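Local coordinates for foldase protein PrsA (Streptococcus pneumoniae, PDB 5TVL), which probably acts as a peptidyl-prolyl cis-trans isomerase that helps secreted proteins to fold outside the cell after translocation, at residues Y116-T121 against K215-S220; A122-L127 against S155-T160; N128-A133 against S206-V211; E135-A140 against D190-V195; P177-K182 against D194-T199. All blocks are in the same frame, centred on the assembly; numbering follows the deposited sequence.

Overall arrangement
All five contacts lie in the parvulin-type isomerase domain and surround its four-stranded antiparallel sheet. Contacts 1, 2, 3 and 5 reach that sheet directly. Contact 1 pairs the start of strand 120-127 with the end of strand 207-216, and its centre is about 21 Å from that of contact 2, further along strand 120-127. Contacts 2 and 3, centres about 10 Å apart, meet where Leu-127 N and Tyr-208 O lie 2.7 Å apart. Contacts 3 and 4 share helix 130-139, with centres about 11 Å apart. Contact 5, its centre about 10 Å from that of contact 3, places helix 178-186 against strand 196-198; its Lys-182 weakly binds a sulfate, probably from the crystallisation liquor. Contacts 2, 4 and 5 also touch a second subunit.

Contact 1 of 5, residues Y116-T121 against K215-S220; sequences YTPDVT and KKTEKS
With OG1 beside its own backbone N and anti to its carbonyl carbon (chi1 -60°), Thr-217 presents hydroxyl and amide to the same acceptor, Asp-119 O, while Lys-219 stays extended beyond CG and spans the gap to Tyr-116 O. These bonds continue, past the end of regular strand, the antiparallel pairing of strands 120-127 and 207-216, the two central strands of the parvulin-type sheet. Within the strands, Val-120 and Lys-216 form a non-hydrogen-bonded pair and Thr-121 and Lys-215 a hydrogen-bonded one. In the latter, Lys-215 N to Thr-121 O is nearly straight at 3.2 Å, whereas the return bond from Thr-121 N to Lys-215 O is weak. Asp-119 O is gripped twice: Thr-217 N lies in its carbonyl plane at 3.2 Å, and Thr-217 OG1, tilted slightly from that plane, at 2.7 Å. Lys-219 NZ donates in the carbonyl plane to Tyr-116 O at 2.7 Å. It also bonds Phe-113 O and lies in a cation-pi contact with the Phe-113 ring, which ties this tail to helix 106-115. Between the two polar grips sits the buried Pro-118 ring, its CB 3.9 Å from Thr-217 CG2 and its CD 4.1 Å from Lys-219 CB; Tyr-226 packs on both Pro-118 and Thr-217. Val-120 and Lys-216 share a face of the sheet and lie alongside each other, pointing the same way, Val-120 CG1 3.8 Å from Lys-216 CG.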
# COMPACT_ATOMS: atom_id res chain seq x y z
N TYR A 116 -2.03 6.50 17.43
CA TYR A 116 -3.41 6.87 17.06
C TYR A 116 -3.81 8.22 17.63
O TYR A 116 -3.51 8.53 18.78
CB TYR A 116 -4.38 5.79 17.53
CG TYR A 116 -5.85 6.09 17.29
CD1 TYR A 116 -6.45 5.83 16.05
CD2 TYR A 116 -6.65 6.62 18.30
CE1 TYR A 116 -7.80 6.09 15.84
CE2 TYR A 116 -7.99 6.89 18.10
CZ TYR A 116 -8.56 6.62 16.87
OH TYR A 116 -9.89 6.89 16.67
N THR A 117 -4.52 9.01 16.81
CA THR A 117 -5.08 10.30 17.20
C THR A 117 -6.60 10.20 17.00
O THR A 117 -7.05 9.78 15.93
CB THR A 117 -4.52 11.44 16.32
OG1 THR A 117 -3.10 11.31 16.21
CG2 THR A 117 -4.86 12.81 16.90
N PRO A 118 -7.40 10.58 18.02
CA PRO A 118 -8.85 10.35 17.96
C PRO A 118 -9.59 11.26 16.99
O PRO A 118 -8.98 12.14 16.37
CB PRO A 118 -9.29 10.62 19.40
CG PRO A 118 -8.34 11.66 19.87
CD PRO A 118 -7.02 11.31 19.25
N ASP A 119 -10.90 11.04 16.86
CA ASP A 119 -11.73 11.78 15.91
C ASP A 119 -11.63 13.29 16.11
O ASP A 119 -11.75 13.79 17.23
CB ASP A 119 -13.21 11.35 15.99
CG ASP A 119 -13.54 10.15 15.11
OD1 ASP A 119 -13.15 10.14 13.92
OD2 ASP A 119 -14.20 9.21 15.60
N VAL A 120 -11.36 14.01 15.02
CA VAL A 120 -11.42 15.46 14.99
C VAL A 120 -12.36 15.86 13.85
O VAL A 120 -12.34 15.26 12.78
CB VAL A 120 -10.03 16.12 14.83
CG1 VAL A 120 -9.04 15.52 15.83
CG2 VAL A 120 -9.48 15.99 13.41
N THR A 121 -13.21 16.85 14.11
CA THR A 121 -14.04 17.44 13.07
C THR A 121 -13.28 18.62 12.48
O THR A 121 -12.50 19.29 13.17
CB THR A 121 -15.40 17.91 13.62
OG1 THR A 121 -15.99 16.85 14.39
CG2 THR A 121 -16.35 18.30 12.49
N LYS A 215 -13.53 20.85 15.72
CA LYS A 215 -13.60 20.10 16.98
C LYS A 215 -12.45 19.09 17.07
O LYS A 215 -11.97 18.59 16.05
CB LYS A 215 -14.95 19.38 17.09
CG LYS A 215 -15.36 18.97 18.50
CD LYS A 215 -15.70 20.17 19.38
CE LYS A 215 -16.43 19.76 20.65
NZ LYS A 215 -17.89 19.53 20.44
N LYS A 216 -12.01 18.81 18.30
CA LYS A 216 -10.92 17.87 18.56
C LYS A 216 -11.25 17.06 19.81
O LYS A 216 -11.49 17.63 20.87
CB LYS A 216 -9.60 18.62 18.77
CG LYS A 216 -8.37 17.73 18.88
CD LYS A 216 -7.15 18.48 19.40
CE LYS A 216 -6.66 19.53 18.41
NZ LYS A 216 -5.32 20.07 18.77
N THR A 217 -11.27 15.73 19.67
CA THR A 217 -11.48 14.84 20.81
C THR A 217 -10.21 14.81 21.67
O THR A 217 -9.10 14.78 21.13
CB THR A 217 -11.83 13.40 20.36
OG1 THR A 217 -13.03 13.42 19.59
CG2 THR A 217 -12.02 12.46 21.56
N GLU A 218 -10.39 14.85 22.99
CA GLU A 218 -9.28 14.71 23.93
C GLU A 218 -8.92 13.23 24.02
O GLU A 218 -9.78 12.40 24.30
CB GLU A 218 -9.68 15.26 25.31
CG GLU A 218 -8.52 15.41 26.29
CD GLU A 218 -8.95 15.98 27.63
OE1 GLU A 218 -9.66 17.01 27.65
OE2 GLU A 218 -8.58 15.40 28.67
N LYS A 219 -7.65 12.92 23.78
CA LYS A 219 -7.18 11.53 23.75
C LYS A 219 -7.22 10.89 25.15
O LYS A 219 -6.50 11.32 26.05
CB LYS A 219 -5.76 11.44 23.18
CG LYS A 219 -5.29 10.02 22.94
CD LYS A 219 -3.99 9.98 22.16
CE LYS A 219 -3.54 8.55 21.94
NZ LYS A 219 -2.27 8.47 21.17
N SER A 220 -8.06 9.87 25.31
CA SER A 220 -8.24 9.17 26.58
C SER A 220 -6.98 8.45 27.06
O SER A 220 -6.06 8.17 26.29
CB SER A 220 -9.39 8.16 26.48
OG SER A 220 -9.42 7.26 27.58

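Contact 2 of 5, residues A122-L127 against S155-T160; sequences AQIIRL and STDEKT
The backbone of Arg-126 bonds Thr-156 N and, weakly, Ser-155 OG, joining strand 120-127 of the parvulin-type domain to the turn between helices 147-154 and 158-161. Thr-156 N donates almost straight to Arg-126 O at 2.8 Å. Arg-126 N points in turn to Ser-155 OG, at 3.3 Å. The arginine side chain then crosses Asp-157 at about a right angle. A bend at chi3 (69°) brings its guanidinium up to that residue, with Asp-157 CB over one face, 3.9 Å above the plane and offset toward the rim. The charges do not pair directly, for Arg-126 NH2 stays 4.7 Å from Asp-157 OD1, though the carboxylate may still steady the cation electrostatically. NH2 instead bonds Tyr-204 OH of a second subunit. Asp-157 is itself positioned as the N-cap of the short, weakly bonded helix 158-161: OD1 accepts from Lys-159 N at 3.3 Å, on the anti side and well out of the carboxylate plane. Thr-160 OG1 closes the same turn by donating to Asp-157 O. Next to this turn the contact becomes apolar, where Ile-124 and Thr-160 meet at about a right angle, CD1 of the isoleucine 3.8 Å from CG2 of the threonine.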
# COMPACT_ATOMS: atom_id res chain seq x y z
N ALA A 122 -13.49 18.86 11.19
CA ALA A 122 -12.83 19.96 10.49
C ALA A 122 -13.55 20.25 9.19
O ALA A 122 -14.36 19.45 8.73
CB ALA A 122 -11.37 19.62 10.21
N GLN A 123 -13.25 21.41 8.61
CA GLN A 123 -13.78 21.81 7.31
C GLN A 123 -12.62 21.96 6.34
O GLN A 123 -11.64 22.63 6.64
CB GLN A 123 -14.54 23.13 7.44
CG GLN A 123 -15.76 23.05 8.35
CD GLN A 123 -16.34 24.41 8.69
OE1 GLN A 123 -16.38 25.31 7.85
NE2 GLN A 123 -16.79 24.57 9.93
N ILE A 124 -12.74 21.31 5.17
CA ILE A 124 -11.69 21.33 4.15
C ILE A 124 -12.17 22.02 2.88
O ILE A 124 -13.37 22.06 2.60
CB ILE A 124 -11.15 19.91 3.82
CG1 ILE A 124 -12.25 18.97 3.31
CG2 ILE A 124 -10.48 19.30 5.05
CD1 ILE A 124 -11.71 17.66 2.76
N ILE A 125 -11.23 22.58 2.12
CA ILE A 125 -11.50 23.20 0.81
C ILE A 125 -10.43 22.72 -0.19
O ILE A 125 -9.30 23.21 -0.18
CB ILE A 125 -11.49 24.75 0.89
CG1 ILE A 125 -12.42 25.25 2.00
CG2 ILE A 125 -11.90 25.36 -0.45
CD1 ILE A 125 -12.44 26.75 2.19
N ARG A 126 -10.80 21.75 -1.03
CA ARG A 126 -9.91 21.26 -2.10
C ARG A 126 -9.97 22.19 -3.32
O ARG A 126 -11.05 22.67 -3.68
CB ARG A 126 -10.28 19.83 -2.49
CG ARG A 126 -9.21 19.12 -3.31
CD ARG A 126 -9.57 17.67 -3.57
NE ARG A 126 -10.71 17.52 -4.47
CZ ARG A 126 -11.25 16.36 -4.85
NH1 ARG A 126 -10.76 15.20 -4.41
NH2 ARG A 126 -12.29 16.36 -5.68
N LEU A 127 -8.82 22.42 -3.94
CA LEU A 127 -8.69 23.35 -5.08
C LEU A 127 -7.77 22.77 -6.16
O LEU A 127 -6.85 22.01 -5.86
CB LEU A 127 -8.14 24.69 -4.58
CG LEU A 127 -9.13 25.56 -3.80
CD1 LEU A 127 -8.54 26.05 -2.48
CD2 LEU A 127 -9.63 26.73 -4.64
N SER A 155 -14.88 25.02 -3.13
CA SER A 155 -14.34 23.67 -2.94
C SER A 155 -14.67 22.71 -4.10
O SER A 155 -15.84 22.54 -4.45
CB SER A 155 -14.84 23.06 -1.63
OG SER A 155 -14.13 21.88 -1.30
N THR A 156 -13.63 22.11 -4.68
CA THR A 156 -13.76 21.10 -5.73
C THR A 156 -14.32 19.77 -5.21
O THR A 156 -15.00 19.05 -5.94
CB THR A 156 -12.41 20.80 -6.41
OG1 THR A 156 -11.77 22.03 -6.79
CG2 THR A 156 -12.59 19.92 -7.66
N ASP A 157 -14.01 19.44 -3.95
CA ASP A 157 -14.52 18.22 -3.32
C ASP A 157 -16.04 18.36 -3.15
O ASP A 157 -16.51 19.01 -2.21
CB ASP A 157 -13.82 17.95 -1.98
CG ASP A 157 -14.05 16.53 -1.45
OD1 ASP A 157 -14.97 15.82 -1.91
OD2 ASP A 157 -13.28 16.11 -0.55
N GLU A 158 -16.78 17.77 -4.08
CA GLU A 158 -18.25 17.84 -4.10
C GLU A 158 -18.91 17.11 -2.92
O GLU A 158 -20.04 17.42 -2.56
CB GLU A 158 -18.81 17.30 -5.42
CG GLU A 158 -18.42 18.07 -6.67
CD GLU A 158 -19.26 19.32 -6.90
OE1 GLU A 158 -19.18 20.25 -6.07
OE2 GLU A 158 -19.98 19.38 -7.92
N LYS A 159 -18.20 16.14 -2.34
CA LYS A 159 -18.69 15.39 -1.17
C LYS A 159 -18.77 16.29 0.06
O LYS A 159 -19.80 16.31 0.75
CB LYS A 159 -17.80 14.17 -0.87
CG LYS A 159 -17.57 13.19 -2.02
CD LYS A 159 -18.85 12.75 -2.74
CE LYS A 159 -19.82 12.02 -1.82
NZ LYS A 159 -21.01 11.53 -2.57
N THR A 160 -17.70 17.03 0.33
CA THR A 160 -17.63 17.93 1.49
C THR A 160 -18.36 19.26 1.26
O THR A 160 -18.88 19.84 2.21
CB THR A 160 -16.17 18.23 1.90
OG1 THR A 160 -15.51 18.95 0.85
CG2 THR A 160 -15.42 16.94 2.19

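Contact 3 of 5, residues N128-A133 against S206-V211; sequences NNEDKA and SQYYIV
Asn-128 and Gln-207 bring the two backbones closest, 5.4 Å between their CA atoms, where the chain leaves strand 120-127 and turns into helix 130-139 to cover one face of the parvulin-type sheet. Tyr-208, on strand 207-216, supplies most of the surface from the sheet side. With CG anti to its carbonyl carbon (chi1 -56°), it sends its ring to the start of the helix, where Glu-130 CA stands over the ring centre, 4.0 Å above the plane. Glu-130 CB sits over the same face as a CH-pi contact, 4.0 Å from the ring centroid, and the glutamate chain runs on extended past CE2. At the ring's edge, near its plane, lies Asn-128 O. At the root of the side chain, Ala-133 CB meets Tyr-208 CB at 3.9 Å, and Ile-210 CD1 lies against Ala-133 O. Asn-129 starts the helix as its N-cap, OD1 accepting from Asp-131 N at 3.1 Å, while Asn-128 OD1 bonds Thr-156 OG1. Across this contact helix and strand therefore meet by van der Waals and CH-pi packing, with Tyr-208 at its centre.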
# COMPACT_ATOMS: atom_id res chain seq x y z
N ASN A 128 -8.03 23.15 -7.41
CA ASN A 128 -7.24 22.68 -8.56
C ASN A 128 -6.04 23.58 -8.82
O ASN A 128 -4.95 23.08 -9.07
CB ASN A 128 -8.11 22.60 -9.82
CG ASN A 128 -9.18 21.53 -9.71
OD1 ASN A 128 -9.70 21.26 -8.63
ND2 ASN A 128 -9.51 20.90 -10.83
N ASN A 129 -6.24 24.89 -8.76
CA ASN A 129 -5.19 25.88 -9.02
C ASN A 129 -4.47 26.24 -7.72
O ASN A 129 -5.10 26.30 -6.66
CB ASN A 129 -5.80 27.13 -9.65
CG ASN A 129 -4.79 28.00 -10.38
OD1 ASN A 129 -3.60 28.03 -10.04
ND2 ASN A 129 -5.25 28.73 -11.39
N GLU A 130 -3.16 26.49 -7.80
CA GLU A 130 -2.39 26.96 -6.65
C GLU A 130 -2.65 28.44 -6.36
O GLU A 130 -2.80 28.82 -5.19
CB GLU A 130 -0.88 26.75 -6.84
CG GLU A 130 -0.06 27.24 -5.65
CD GLU A 130 1.28 26.54 -5.51
OE1 GLU A 130 2.02 26.46 -6.51
OE2 GLU A 130 1.60 26.08 -4.39
N ASP A 131 -2.67 29.27 -7.40
CA ASP A 131 -2.93 30.72 -7.25
C ASP A 131 -4.33 31.02 -6.70
O ASP A 131 -4.50 31.98 -5.95
CB ASP A 131 -2.72 31.47 -8.57
CG ASP A 131 -1.24 31.63 -8.94
OD1 ASP A 131 -0.35 31.40 -8.09
OD2 ASP A 131 -0.98 32.01 -10.10
N LYS A 132 -5.32 30.20 -7.07
CA LYS A 132 -6.67 30.31 -6.50
C LYS A 132 -6.72 29.89 -5.02
O LYS A 132 -7.50 30.44 -4.25
CB LYS A 132 -7.69 29.49 -7.31
CG LYS A 132 -9.13 29.90 -7.07
CD LYS A 132 -10.11 28.91 -7.68
CE LYS A 132 -11.54 29.26 -7.31
NZ LYS A 132 -12.51 28.27 -7.84
N ALA A 133 -5.90 28.91 -4.64
CA ALA A 133 -5.77 28.48 -3.24
C ALA A 133 -5.11 29.55 -2.36
O ALA A 133 -5.49 29.71 -1.20
CB ALA A 133 -5.00 27.18 -3.14
N SER A 206 -2.36 17.44 -9.33
CA SER A 206 -2.02 18.08 -8.06
C SER A 206 -3.21 18.84 -7.46
O SER A 206 -3.84 19.65 -8.15
CB SER A 206 -0.81 19.02 -8.22
OG SER A 206 -1.11 20.11 -9.08
N GLN A 207 -3.51 18.55 -6.20
CA GLN A 207 -4.62 19.17 -5.47
C GLN A 207 -4.07 20.04 -4.35
O GLN A 207 -2.97 19.80 -3.85
CB GLN A 207 -5.57 18.11 -4.89
CG GLN A 207 -6.22 17.17 -5.91
CD GLN A 207 -7.34 17.82 -6.72
OE1 GLN A 207 -7.12 18.81 -7.43
NE2 GLN A 207 -8.54 17.25 -6.65
N TYR A 208 -4.84 21.05 -3.97
CA TYR A 208 -4.44 22.01 -2.94
C TYR A 208 -5.57 22.13 -1.92
O TYR A 208 -6.73 22.30 -2.30
CB TYR A 208 -4.11 23.37 -3.58
CG TYR A 208 -3.05 23.26 -4.66
CD1 TYR A 208 -3.40 22.95 -5.97
CD2 TYR A 208 -1.70 23.42 -4.35
CE1 TYR A 208 -2.44 22.83 -6.96
CE2 TYR A 208 -0.73 23.30 -5.34
CZ TYR A 208 -1.10 23.00 -6.64
OH TYR A 208 -0.15 22.87 -7.62
N TYR A 209 -5.22 22.04 -0.64
CA TYR A 209 -6.20 21.98 0.45
C TYR A 209 -6.00 23.13 1.44
O TYR A 209 -4.87 23.57 1.66
CB TYR A 209 -6.10 20.65 1.19
CG TYR A 209 -6.35 19.43 0.35
CD1 TYR A 209 -5.34 18.87 -0.43
CD2 TYR A 209 -7.60 18.80 0.35
CE1 TYR A 209 -5.56 17.74 -1.20
CE2 TYR A 209 -7.83 17.67 -0.42
CZ TYR A 209 -6.81 17.14 -1.19
OH TYR A 209 -7.02 16.02 -1.95
N ILE A 210 -7.10 23.60 2.02
CA ILE A 210 -7.09 24.53 3.14
C ILE A 210 -7.97 23.90 4.21
O ILE A 210 -9.12 23.55 3.92
CB ILE A 210 -7.61 25.93 2.76
CG1 ILE A 210 -6.79 26.52 1.59
CG2 ILE A 210 -7.55 26.88 3.95
CD1 ILE A 210 -7.43 27.73 0.93
N VAL A 211 -7.45 23.76 5.43
CA VAL A 211 -8.15 23.07 6.52
C VAL A 211 -8.50 24.07 7.63
O VAL A 211 -7.71 24.95 7.95
CB VAL A 211 -7.29 21.93 7.12
CG1 VAL A 211 -8.07 21.15 8.18
CG2 VAL A 211 -6.83 20.98 6.03

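Contact 4 of 5, residues E135-A140 against D190-V195; sequences EVLEKA and DGVSDV
Leu-137 is the main bump of this contact, pushed from helix 130-139 of the parvulin-type domain into the backbone of the loop that leads to strand 196-198. CG stands anti to the backbone N (chi1 176°), which directs the isobutyl fork to the loop, and its two methyls settle on the segment 193-195. CD1 rests against Ser-193 O, while CD2 lies 3.7 Å from both Asp-194 CA and Val-195 N. Valines of the loop flank the fork at its two methyls: Val-192 CG1 is 4.3 Å from Leu-137 CD1, and Val-195 CG2 is 3.8 Å from Leu-137 CD2. Val-192 is the answering bump. Its CG1 faces the shallow hollow between Leu-137 on the helix and Ala-140 just past its end, 4.5 Å from Ala-140 CB. The same valines reach strand 207-216, Val-192 touching Ile-210 and Val-195 touching Tyr-208, so the loop runs along that strand while its valines meet both strand and helix. Ser-193 turns away from the helix, its OG donating to Asp-194 O and also bonded to Val-211 N. Asp-194 N bonds Asn-67 OD1 of a second subunit. Just past the helix, both methyls of Val-192 come up to the carbonyl of Ala-140, CG1 at 3.5 Å and CG2 at 3.3 Å from Ala-140 O.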
# COMPACT_ATOMS: atom_id res chain seq x y z
N GLU A 135 -5.43 32.74 -3.01
CA GLU A 135 -6.50 33.75 -2.96
C GLU A 135 -7.51 33.46 -1.85
O GLU A 135 -7.82 34.34 -1.04
CB GLU A 135 -7.21 33.83 -4.32
CG GLU A 135 -8.17 35.01 -4.48
CD GLU A 135 -8.72 35.15 -5.90
OE1 GLU A 135 -8.69 34.16 -6.67
OE2 GLU A 135 -9.18 36.26 -6.24
N VAL A 136 -8.00 32.22 -1.82
CA VAL A 136 -8.99 31.78 -0.81
C VAL A 136 -8.39 31.68 0.61
O VAL A 136 -9.10 31.88 1.59
CB VAL A 136 -9.66 30.44 -1.24
CG1 VAL A 136 -10.55 29.87 -0.14
CG2 VAL A 136 -10.47 30.64 -2.52
N LEU A 137 -7.09 31.37 0.71
CA LEU A 137 -6.40 31.28 2.00
C LEU A 137 -6.42 32.61 2.78
O LEU A 137 -6.76 32.63 3.97
CB LEU A 137 -4.95 30.82 1.82
CG LEU A 137 -4.06 30.76 3.07
CD1 LEU A 137 -4.68 29.93 4.18
CD2 LEU A 137 -2.68 30.22 2.73
N GLU A 138 -6.07 33.70 2.10
CA GLU A 138 -6.05 35.03 2.71
C GLU A 138 -7.45 35.52 3.09
O GLU A 138 -7.61 36.23 4.08
CB GLU A 138 -5.36 36.05 1.79
CG GLU A 138 -5.03 37.37 2.48
CD GLU A 138 -4.05 38.23 1.69
OE1 GLU A 138 -2.97 37.72 1.32
OE2 GLU A 138 -4.35 39.42 1.46
N LYS A 139 -8.45 35.15 2.30
CA LYS A 139 -9.86 35.38 2.64
C LYS A 139 -10.31 34.55 3.85
O LYS A 139 -11.10 35.02 4.67
CB LYS A 139 -10.77 35.10 1.44
CG LYS A 139 -10.59 36.08 0.28
CD LYS A 139 -11.56 35.79 -0.85
CE LYS A 139 -11.37 36.77 -2.00
NZ LYS A 139 -12.27 36.47 -3.15
N ALA A 140 -9.79 33.33 3.96
CA ALA A 140 -10.08 32.43 5.09
C ALA A 140 -9.19 32.62 6.33
O ALA A 140 -9.17 31.75 7.20
CB ALA A 140 -10.01 30.98 4.62
N ASP A 190 -10.57 26.27 15.89
CA ASP A 190 -10.83 27.47 15.09
C ASP A 190 -9.57 28.03 14.40
O ASP A 190 -9.47 29.24 14.16
CB ASP A 190 -11.54 28.56 15.91
CG ASP A 190 -12.83 28.07 16.56
OD1 ASP A 190 -13.59 27.31 15.92
OD2 ASP A 190 -13.09 28.45 17.72
N GLY A 191 -8.63 27.15 14.07
CA GLY A 191 -7.36 27.53 13.44
C GLY A 191 -7.35 27.13 11.98
O GLY A 191 -7.82 26.04 11.63
N VAL A 192 -6.81 28.00 11.13
CA VAL A 192 -6.80 27.80 9.68
C VAL A 192 -5.38 27.50 9.20
O VAL A 192 -4.45 28.25 9.50
CB VAL A 192 -7.34 29.05 8.93
CG1 VAL A 192 -7.25 28.87 7.42
CG2 VAL A 192 -8.78 29.34 9.35
N SER A 193 -5.22 26.39 8.47
CA SER A 193 -3.93 26.01 7.90
C SER A 193 -3.59 26.89 6.69
O SER A 193 -4.47 27.54 6.12
CB SER A 193 -3.93 24.53 7.48
OG SER A 193 -4.71 24.32 6.30
N ASP A 194 -2.32 26.88 6.32
CA ASP A 194 -1.87 27.40 5.02
C ASP A 194 -2.19 26.36 3.94
O ASP A 194 -2.80 25.33 4.24
CB ASP A 194 -0.38 27.73 5.06
CG ASP A 194 -0.05 28.83 6.06
OD1 ASP A 194 -0.62 29.94 5.93
OD2 ASP A 194 0.77 28.60 6.97
N VAL A 195 -1.79 26.62 2.69
CA VAL A 195 -2.07 25.69 1.59
C VAL A 195 -1.29 24.39 1.77
O VAL A 195 -0.07 24.40 1.95
CB VAL A 195 -1.78 26.30 0.19
CG1 VAL A 195 -2.07 25.28 -0.92
CG2 VAL A 195 -2.59 27.57 -0.04

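Contact 5 of 5, residues P177-K182 against D194-T199; sequences PEQVKK and DVITAT. With SO4 (sulfate ion), chain L.
Helix 178-186 of the parvulin-type domain packs beside strand 196-198, outermost in this chain's sheet, with Gln-179 and Val-180 meeting Ile-196 and Thr-197; the axes of 178-182 and 196-198 pass 8.3 Å apart and run nearly antiparallel, at 161°. Gln-179 joins the two by a single straight hydrogen bond, NE2 donating to Thr-197 O at 2.9 Å. The acceptor lies in the plane of the glutamine amide, although NE2 is itself tilted from the carbonyl plane of Thr-197. The side chain gets there by seating CG between the backbone N and the carbonyl carbon (chi1 59°) and bending the chain at chi2. That fold also lays Gln-179 CG on Ile-196 CG2 at 3.5 Å and brings NE2 within 3.5 Å of Ala-198 CA. Val-180 meets the same isoleucine at about a right angle, CG2 to CG2 4.0 Å, and both residues also touch Val-211. Away from the strand, Glu-178 forms a salt bridge with Lys-182, OE2 to NZ 3.0 Å, and a long one with Lys-181. Lys-182 NZ also bonds weakly to O1 of a sulfate probably from the crystallisation liquor; Lys-181 NZ bonds Ser-171 O and Ser-173 O. Backbone hydrogen bonds from Thr-197 reach a second subunit. The glutamine amide therefore gives the strand a directional polar tie beside the apolar isoleucine, while Glu-178 and Lys-182 pair across one helical turn.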
# COMPACT_ATOMS: atom_id res chain seq x y z
N PRO A 177 -6.10 12.81 2.82
CA PRO A 177 -4.65 12.60 2.61
C PRO A 177 -3.80 12.79 3.88
O PRO A 177 -4.19 13.53 4.79
CB PRO A 177 -4.28 13.66 1.56
CG PRO A 177 -5.57 14.16 1.00
CD PRO A 177 -6.59 13.98 2.06
N GLU A 178 -2.64 12.13 3.91
CA GLU A 178 -1.77 12.11 5.09
C GLU A 178 -1.35 13.51 5.54
O GLU A 178 -1.44 13.84 6.72
CB GLU A 178 -0.52 11.25 4.81
CG GLU A 178 0.49 11.15 5.95
CD GLU A 178 -0.09 10.63 7.25
OE1 GLU A 178 -1.07 9.85 7.21
OE2 GLU A 178 0.44 10.99 8.32
N GLN A 179 -0.89 14.32 4.58
CA GLN A 179 -0.48 15.71 4.86
C GLN A 179 -1.63 16.65 5.26
O GLN A 179 -1.39 17.67 5.92
CB GLN A 179 0.31 16.31 3.68
CG GLN A 179 -0.43 16.37 2.34
CD GLN A 179 -0.08 15.20 1.43
OE1 GLN A 179 -0.15 14.05 1.84
NE2 GLN A 179 0.30 15.50 0.18
N VAL A 180 -2.86 16.32 4.86
CA VAL A 180 -4.04 17.07 5.30
C VAL A 180 -4.39 16.72 6.75
O VAL A 180 -4.76 17.60 7.53
CB VAL A 180 -5.27 16.82 4.38
CG1 VAL A 180 -6.49 17.59 4.88
CG2 VAL A 180 -4.95 17.22 2.94
N LYS A 181 -4.26 15.44 7.10
CA LYS A 181 -4.50 14.96 8.47
C LYS A 181 -3.48 15.53 9.45
O LYS A 181 -3.86 16.08 10.49
CB LYS A 181 -4.47 13.43 8.54
CG LYS A 181 -5.63 12.75 7.83
CD LYS A 181 -5.68 11.26 8.12
CE LYS A 181 -4.44 10.55 7.60
NZ LYS A 181 -4.62 9.08 7.51
N LYS A 182 -2.20 15.40 9.12
CA LYS A 182 -1.13 15.89 9.99
C LYS A 182 -1.20 17.40 10.19
O LYS A 182 -0.97 17.88 11.30
CB LYS A 182 0.25 15.48 9.46
CG LYS A 182 0.57 14.00 9.60
CD LYS A 182 0.93 13.63 11.03
CE LYS A 182 1.23 12.15 11.19
NZ LYS A 182 2.41 11.70 10.40
N ASP A 194 -2.32 26.88 6.32
CA ASP A 194 -1.87 27.40 5.02
C ASP A 194 -2.19 26.36 3.94
O ASP A 194 -2.80 25.33 4.24
CB ASP A 194 -0.38 27.73 5.06
CG ASP A 194 -0.05 28.83 6.06
OD1 ASP A 194 -0.62 29.94 5.93
OD2 ASP A 194 0.77 28.60 6.97
N VAL A 195 -1.79 26.62 2.69
CA VAL A 195 -2.07 25.69 1.59
C VAL A 195 -1.29 24.39 1.77
O VAL A 195 -0.07 24.40 1.95
CB VAL A 195 -1.78 26.30 0.19
CG1 VAL A 195 -2.07 25.28 -0.92
CG2 VAL A 195 -2.59 27.57 -0.04
N ILE A 196 -2.03 23.27 1.76
CA ILE A 196 -1.47 21.92 1.77
C ILE A 196 -1.53 21.44 0.33
O ILE A 196 -2.49 21.74 -0.38
CB ILE A 196 -2.29 20.98 2.68
CG1 ILE A 196 -2.32 21.51 4.12
CG2 ILE A 196 -1.73 19.56 2.65
CD1 ILE A 196 -3.59 21.18 4.86
N THR A 197 -0.52 20.68 -0.09
CA THR A 197 -0.38 20.26 -1.49
C THR A 197 -0.25 18.74 -1.60
O THR A 197 0.68 18.15 -1.04
CB THR A 197 0.83 20.93 -2.15
OG1 THR A 197 0.79 22.34 -1.90
CG2 THR A 197 0.85 20.68 -3.66
N ALA A 198 -1.20 18.12 -2.30
CA ALA A 198 -1.05 16.75 -2.80
C ALA A 198 -0.43 16.87 -4.18
O ALA A 198 -1.09 17.29 -5.12
CB ALA A 198 -2.40 16.05 -2.87
N THR A 199 0.85 16.50 -4.29
CA THR A 199 1.66 16.80 -5.48
C THR A 199 1.21 16.05 -6.75
O THR A 199 0.50 15.04 -6.67
CB THR A 199 3.16 16.54 -5.21
OG1 THR A 199 3.95 17.22 -6.20
CG2 THR A 199 3.50 15.04 -5.21
S SO4 L . 6.19 14.52 10.10
O1 SO4 L . 5.24 13.40 9.86
O2 SO4 L . 6.32 15.32 8.86
O3 SO4 L . 5.68 15.37 11.19
O4 SO4 L . 7.50 13.97 10.48